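Local coordinates for ofchtiv-allosamidin (Ostrinia furnacalis, PDB 6JMB), which is a group IV insect chitinase of glycoside hydrolase family 18 that probably hydrolyses chitin and binds the inhibitor allosamidin, at residues D139-R151 / V173-D186. Residues are numbered along the deposited sequence; the frame is centred on the assembly and turned at random.
Sequences DIEQFSTLLKELR and VQSYDVPSVAKYVD
Arg-151 reaches the end of helix 178-184 because its CG stands anti to the backbone N (chi1 167°) and the chain then bends at both chi2 and chi3, turning the guanidinium edge toward Tyr-184 and Asp-186. NE and NH2 of Arg-151 both donate to Tyr-184 O, NE at 2.8 Å, side-on and tilted out of the carbonyl plane on the same face. NH2 of Arg-151 also makes a salt bridge to Asp-186 OD2 at 2.8 Å, meeting it from above the carboxylate, whose plane is turned 70° from the guanidinium. A water links Arg-151 NH1 to Asp-186 OD1, and Asp-155 is a second acidic partner of NH1. A leucine in place of Arg-151 would probably leave Tyr-184 O without these two donors and Asp-186 without its charged mate, though Leu-161 N still bonds OD2. In this family 18 TIM barrel, helix segments 139-151 and 178-184 run nearly parallel (16°) on the outside of the barrel; Leu-147, and Tyr-176 from the turn before the second helix, pack on strand 160-165. The Tyr-184 ring is a knob among Ser-144, Leu-147, Lys-148 and Arg-151; Lys-148 CB sits 3.6 Å from the Tyr-184 ring centroid, a CH-pi contact over the face, and Lys-183 CG covers the opposite one. Further along, the hydroxyls of Ser-144 and Ser-180 share a hydrogen bond, OG to OG 2.7 Å, while Asp-177, the N-cap of helix 178-184, accepts from both N and OG of Ser-180 through OD2. Another water joins Ile-140 O, Ser-144 OG and Asp-177 N. On the barrel side, Phe-143 CE2 touches Tyr-176 CD1 at 3.6 Å, the two rings meeting obliquely, and Val-181 CG2 at 3.7 Å.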
loop_
_atom_site.group_PDB
_atom_site.type_symbol
_atom_site.label_atom_id
_atom_site.label_comp_id
_atom_site.label_asym_id
_atom_site.label_seq_id
_atom_site.Cartn_x
_atom_site.Cartn_y
_atom_site.Cartn_z
ATOM N N ASP A 139 19.369 -6.772 10.298
ATOM C CA ASP A 139 18.338 -6.920 9.271
ATOM C C ASP A 139 18.556 -5.966 8.104
ATOM O O ASP A 139 18.173 -6.281 6.972
ATOM C CB ASP A 139 16.961 -6.587 9.848
ATOM C CG ASP A 139 16.426 -7.627 10.820
ATOM O OD1 ASP A 139 17.077 -8.662 11.084
ATOM O OD2 ASP A 139 15.314 -7.378 11.326
ATOM N N ILE A 140 19.107 -4.775 8.363
ATOM C CA ILE A 140 19.303 -3.805 7.287
ATOM C C ILE A 140 20.227 -4.381 6.224
ATOM O O ILE A 140 19.951 -4.301 5.018
ATOM C CB ILE A 140 19.835 -2.470 7.846
ATOM C CG1 ILE A 140 18.892 -1.900 8.905
ATOM C CG2 ILE A 140 20.040 -1.469 6.709
ATOM C CD1 ILE A 140 19.471 -0.709 9.663
ATOM N N GLU A 141 21.341 -4.983 6.660
ATOM C CA GLU A 141 22.247 -5.630 5.719
ATOM C C GLU A 141 21.597 -6.851 5.086
ATOM O O GLU A 141 21.654 -7.031 3.862
ATOM C CB GLU A 141 23.553 -6.028 6.411
ATOM C CG GLU A 141 24.425 -6.907 5.525
ATOM C CD GLU A 141 25.606 -7.524 6.248
ATOM O OE1 GLU A 141 25.894 -7.125 7.395
ATOM O OE2 GLU A 141 26.251 -8.415 5.653
ATOM N N GLN A 142 20.970 -7.698 5.907
ATOM C CA GLN A 142 20.477 -8.971 5.394
ATOM C C GLN A 142 19.345 -8.773 4.396
ATOM O O GLN A 142 19.201 -9.573 3.467
ATOM C CB GLN A 142 20.053 -9.892 6.539
ATOM C CG GLN A 142 21.138 -10.158 7.582
ATOM C CD GLN A 142 22.456 -10.604 6.978
ATOM O OE1 GLN A 142 22.488 -11.330 5.990
ATOM N NE2 GLN A 142 23.558 -10.175 7.587
ATOM N N PHE A 143 18.536 -7.725 4.577
ATOM C CA PHE A 143 17.509 -7.398 3.594
ATOM C C PHE A 143 18.131 -7.142 2.227
ATOM O O PHE A 143 17.674 -7.677 1.211
ATOM C CB PHE A 143 16.729 -6.174 4.079
ATOM C CG PHE A 143 15.588 -5.765 3.183
ATOM C CD1 PHE A 143 14.557 -6.644 2.875
ATOM C CD2 PHE A 143 15.529 -4.477 2.685
ATOM C CE1 PHE A 143 13.491 -6.238 2.067
ATOM C CE2 PHE A 143 14.477 -4.070 1.872
ATOM C CZ PHE A 143 13.457 -4.949 1.572
ATOM N N SER A 144 19.199 -6.343 2.183
ATOM C CA SER A 144 19.851 -6.070 0.907
ATOM C C SER A 144 20.516 -7.314 0.331
ATOM O O SER A 144 20.484 -7.526 -0.886
ATOM C CB SER A 144 20.842 -4.919 1.060
ATOM O OG SER A 144 20.135 -3.692 1.186
ATOM N N THR A 145 21.114 -8.156 1.182
ATOM C CA THR A 145 21.683 -9.407 0.687
ATOM C C THR A 145 20.602 -10.295 0.090
ATOM O O THR A 145 20.793 -10.886 -0.979
ATOM C CB THR A 145 22.420 -10.126 1.816
ATOM O OG1 THR A 145 23.472 -9.281 2.292
ATOM C CG2 THR A 145 23.019 -11.443 1.326
ATOM N N LEU A 146 19.452 -10.381 0.760
ATOM C CA LEU A 146 18.344 -11.180 0.248
ATOM C C LEU A 146 17.910 -10.697 -1.130
ATOM O O LEU A 146 17.702 -11.502 -2.047
ATOM C CB LEU A 146 17.179 -11.110 1.232
ATOM C CG LEU A 146 15.879 -11.780 0.781
ATOM C CD1 LEU A 146 16.062 -13.290 0.676
ATOM C CD2 LEU A 146 14.751 -11.441 1.748
ATOM N N LEU A 147 17.774 -9.377 -1.300
ATOM C CA LEU A 147 17.366 -8.844 -2.598
ATOM C C LEU A 147 18.405 -9.141 -3.674
ATOM O O LEU A 147 18.052 -9.488 -4.809
ATOM C CB LEU A 147 17.117 -7.339 -2.493
ATOM C CG LEU A 147 15.958 -6.915 -1.584
ATOM C CD1 LEU A 147 15.931 -5.394 -1.455
ATOM C CD2 LEU A 147 14.628 -7.448 -2.099
ATOM N N LYS A 148 19.692 -8.995 -3.342
ATOM C CA LYS A 148 20.751 -9.318 -4.297
ATOM C C LYS A 148 20.642 -10.765 -4.768
ATOM O O LYS A 148 20.739 -11.053 -5.968
ATOM C CB LYS A 148 22.110 -9.071 -3.643
ATOM C CG LYS A 148 23.295 -9.461 -4.507
ATOM C CD LYS A 148 24.596 -9.288 -3.736
ATOM C CE LYS A 148 25.801 -9.622 -4.595
ATOM N NZ LYS A 148 27.048 -9.709 -3.783
ATOM N N GLU A 149 20.434 -11.689 -3.828
ATOM C CA GLU A 149 20.398 -13.107 -4.170
ATOM C C GLU A 149 19.124 -13.471 -4.926
ATOM O O GLU A 149 19.156 -14.308 -5.839
ATOM C CB GLU A 149 20.589 -13.946 -2.905
ATOM C CG GLU A 149 21.978 -13.738 -2.285
ATOM C CD GLU A 149 22.197 -14.503 -0.998
ATOM O OE1 GLU A 149 21.249 -15.152 -0.521
ATOM O OE2 GLU A 149 23.326 -14.452 -0.453
ATOM N N LEU A 150 17.997 -12.847 -4.577
ATOM C CA LEU A 150 16.779 -13.036 -5.360
ATOM C C LEU A 150 16.978 -12.566 -6.795
ATOM O O LEU A 150 16.610 -13.264 -7.747
ATOM C CB LEU A 150 15.613 -12.282 -4.716
ATOM C CG LEU A 150 14.947 -12.954 -3.515
ATOM C CD1 LEU A 150 14.226 -11.924 -2.654
ATOM C CD2 LEU A 150 13.973 -14.054 -3.953
ATOM N N ARG A 151 17.575 -11.386 -6.970
ATOM C CA ARG A 151 17.801 -10.867 -8.314
ATOM C C ARG A 151 18.672 -11.810 -9.129
ATOM O O ARG A 151 18.368 -12.092 -10.294
ATOM C CB ARG A 151 18.441 -9.481 -8.238
ATOM C CG ARG A 151 19.001 -8.975 -9.565
ATOM C CD ARG A 151 17.928 -8.907 -10.639
ATOM N NE ARG A 151 16.845 -8.013 -10.251
ATOM C CZ ARG A 151 15.733 -7.826 -10.952
ATOM N NH1 ARG A 151 15.540 -8.483 -12.090
ATOM N NH2 ARG A 151 14.810 -6.983 -10.510
ATOM N N VAL A 173 15.069 5.035 7.779
ATOM C CA VAL A 173 16.445 4.891 8.245
ATOM C C VAL A 173 16.600 3.739 9.227
ATOM O O VAL A 173 17.723 3.269 9.455
ATOM C CB VAL A 173 17.022 6.192 8.835
ATOM C CG1 VAL A 173 16.975 7.314 7.806
ATOM C CG2 VAL A 173 16.295 6.560 10.123
ATOM N N GLN A 174 15.508 3.280 9.836
ATOM C CA GLN A 174 15.584 2.129 10.720
ATOM C C GLN A 174 15.728 0.818 9.969
ATOM O O GLN A 174 16.203 -0.159 10.556
ATOM C CB GLN A 174 14.332 2.040 11.593
ATOM C CG GLN A 174 14.149 3.222 12.519
ATOM C CD GLN A 174 12.874 3.109 13.328
ATOM O OE1 GLN A 174 12.690 2.155 14.088
ATOM N NE2 GLN A 174 11.975 4.070 13.155
ATOM N N SER A 175 15.342 0.769 8.691
ATOM C CA SER A 175 15.166 -0.504 8.007
ATOM C C SER A 175 16.030 -0.702 6.771
ATOM O O SER A 175 16.296 -1.855 6.418
ATOM C CB SER A 175 13.705 -0.683 7.565
ATOM O OG SER A 175 12.832 -0.793 8.681
ATOM N N TYR A 176 16.441 0.364 6.075
ATOM C CA TYR A 176 16.919 0.211 4.708
ATOM C C TYR A 176 18.204 0.970 4.450
ATOM O O TYR A 176 18.392 2.095 4.920
ATOM C CB TYR A 176 15.901 0.734 3.688
ATOM C CG TYR A 176 14.483 0.290 3.935
ATOM C CD1 TYR A 176 14.117 -1.051 3.810
ATOM C CD2 TYR A 176 13.509 1.206 4.287
ATOM C CE1 TYR A 176 12.807 -1.457 4.036
ATOM C CE2 TYR A 176 12.199 0.814 4.515
ATOM C CZ TYR A 176 11.856 -0.514 4.394
ATOM O OH TYR A 176 10.557 -0.893 4.624
ATOM N N ASP A 177 19.061 0.361 3.648
ATOM C CA ASP A 177 20.087 1.088 2.925
ATOM C C ASP A 177 19.533 1.345 1.527
ATOM O O ASP A 177 19.421 0.417 0.720
ATOM C CB ASP A 177 21.376 0.284 2.863
ATOM C CG ASP A 177 22.425 0.980 2.057
ATOM O OD1 ASP A 177 23.049 1.905 2.608
ATOM O OD2 ASP A 177 22.581 0.638 0.870
ATOM N N VAL A 178 19.149 2.598 1.259
ATOM C CA VAL A 178 18.373 2.893 0.048
ATOM C C VAL A 178 19.097 2.528 -1.241
ATOM O O VAL A 178 18.481 1.883 -2.107
ATOM C CB VAL A 178 17.845 4.342 0.083
ATOM C CG1 VAL A 178 17.148 4.693 -1.227
ATOM C CG2 VAL A 178 16.898 4.541 1.266
ATOM N N PRO A 179 20.366 2.890 -1.448
ATOM C CA PRO A 179 21.006 2.538 -2.726
ATOM C C PRO A 179 21.077 1.043 -2.983
ATOM O O PRO A 179 20.883 0.613 -4.128
ATOM C CB PRO A 179 22.395 3.184 -2.620
ATOM C CG PRO A 179 22.218 4.291 -1.615
ATOM C CD PRO A 179 21.229 3.757 -0.624
ATOM N N SER A 180 21.333 0.229 -1.954
ATOM C CA SER A 180 21.437 -1.206 -2.199
ATOM C C SER A 180 20.071 -1.857 -2.374
ATOM O O SER A 180 19.965 -2.878 -3.060
ATOM C CB SER A 180 22.273 -1.906 -1.121
ATOM O OG SER A 180 21.716 -1.751 0.168
ATOM N N VAL A 181 19.018 -1.278 -1.794
ATOM C CA VAL A 181 17.668 -1.764 -2.066
ATOM C C VAL A 181 17.268 -1.435 -3.500
ATOM O O VAL A 181 16.803 -2.305 -4.248
ATOM C CB VAL A 181 16.672 -1.191 -1.042
ATOM C CG1 VAL A 181 15.226 -1.494 -1.464
ATOM C CG2 VAL A 181 16.959 -1.740 0.344
ATOM N N ALA A 182 17.487 -0.185 -3.920
ATOM C CA ALA A 182 17.102 0.223 -5.267
ATOM C C ALA A 182 17.852 -0.560 -6.338
ATOM O O ALA A 182 17.280 -0.873 -7.392
ATOM C CB ALA A 182 17.331 1.724 -5.454
ATOM N N LYS A 183 19.114 -0.915 -6.069
ATOM C CA LYS A 183 19.983 -1.503 -7.085
ATOM C C LYS A 183 19.398 -2.784 -7.666
ATOM O O LYS A 183 19.510 -3.033 -8.872
ATOM C CB LYS A 183 21.352 -1.784 -6.464
ATOM C CG LYS A 183 22.326 -2.541 -7.346
ATOM C CD LYS A 183 23.704 -2.521 -6.702
ATOM C CE LYS A 183 24.755 -3.154 -7.593
ATOM N NZ LYS A 183 26.081 -3.193 -6.909
ATOM N N TYR A 184 18.765 -3.604 -6.827
ATOM C CA TYR A 184 18.377 -4.961 -7.190
ATOM C C TYR A 184 16.928 -5.094 -7.618
ATOM O O TYR A 184 16.541 -6.160 -8.111
ATOM C CB TYR A 184 18.610 -5.892 -5.999
ATOM C CG TYR A 184 20.051 -5.936 -5.615
ATOM C CD1 TYR A 184 20.996 -6.370 -6.521
ATOM C CD2 TYR A 184 20.475 -5.511 -4.369
ATOM C CE1 TYR A 184 22.317 -6.410 -6.194
ATOM C CE2 TYR A 184 21.805 -5.537 -4.029
ATOM C CZ TYR A 184 22.724 -5.989 -4.952
ATOM O OH TYR A 184 24.064 -6.030 -4.639
ATOM N N VAL A 185 16.120 -4.062 -7.437
ATOM C CA VAL A 185 14.687 -4.171 -7.671
ATOM C C VAL A 185 14.314 -3.470 -8.967
ATOM O O VAL A 185 14.997 -2.546 -9.427
ATOM C CB VAL A 185 13.850 -3.637 -6.490
ATOM C CG1 VAL A 185 14.184 -4.410 -5.216
ATOM C CG2 VAL A 185 14.078 -2.136 -6.292
ATOM N N ASP A 186 13.212 -3.926 -9.559
ATOM C CA ASP A 186 12.645 -3.224 -10.703
ATOM C C ASP A 186 12.057 -1.882 -10.291
ATOM O O ASP A 186 12.163 -0.897 -11.031
ATOM C CB ASP A 186 11.609 -4.112 -11.379
ATOM C CG ASP A 186 12.248 -5.295 -12.061
ATOM O OD1 ASP A 186 12.781 -5.114 -13.176
ATOM O OD2 ASP A 186 12.265 -6.393 -11.473
HETATM O O HOH W 1 18.642 -2.469 3.233
HETATM O O HOH W 2 13.755 -7.248 -14.173
#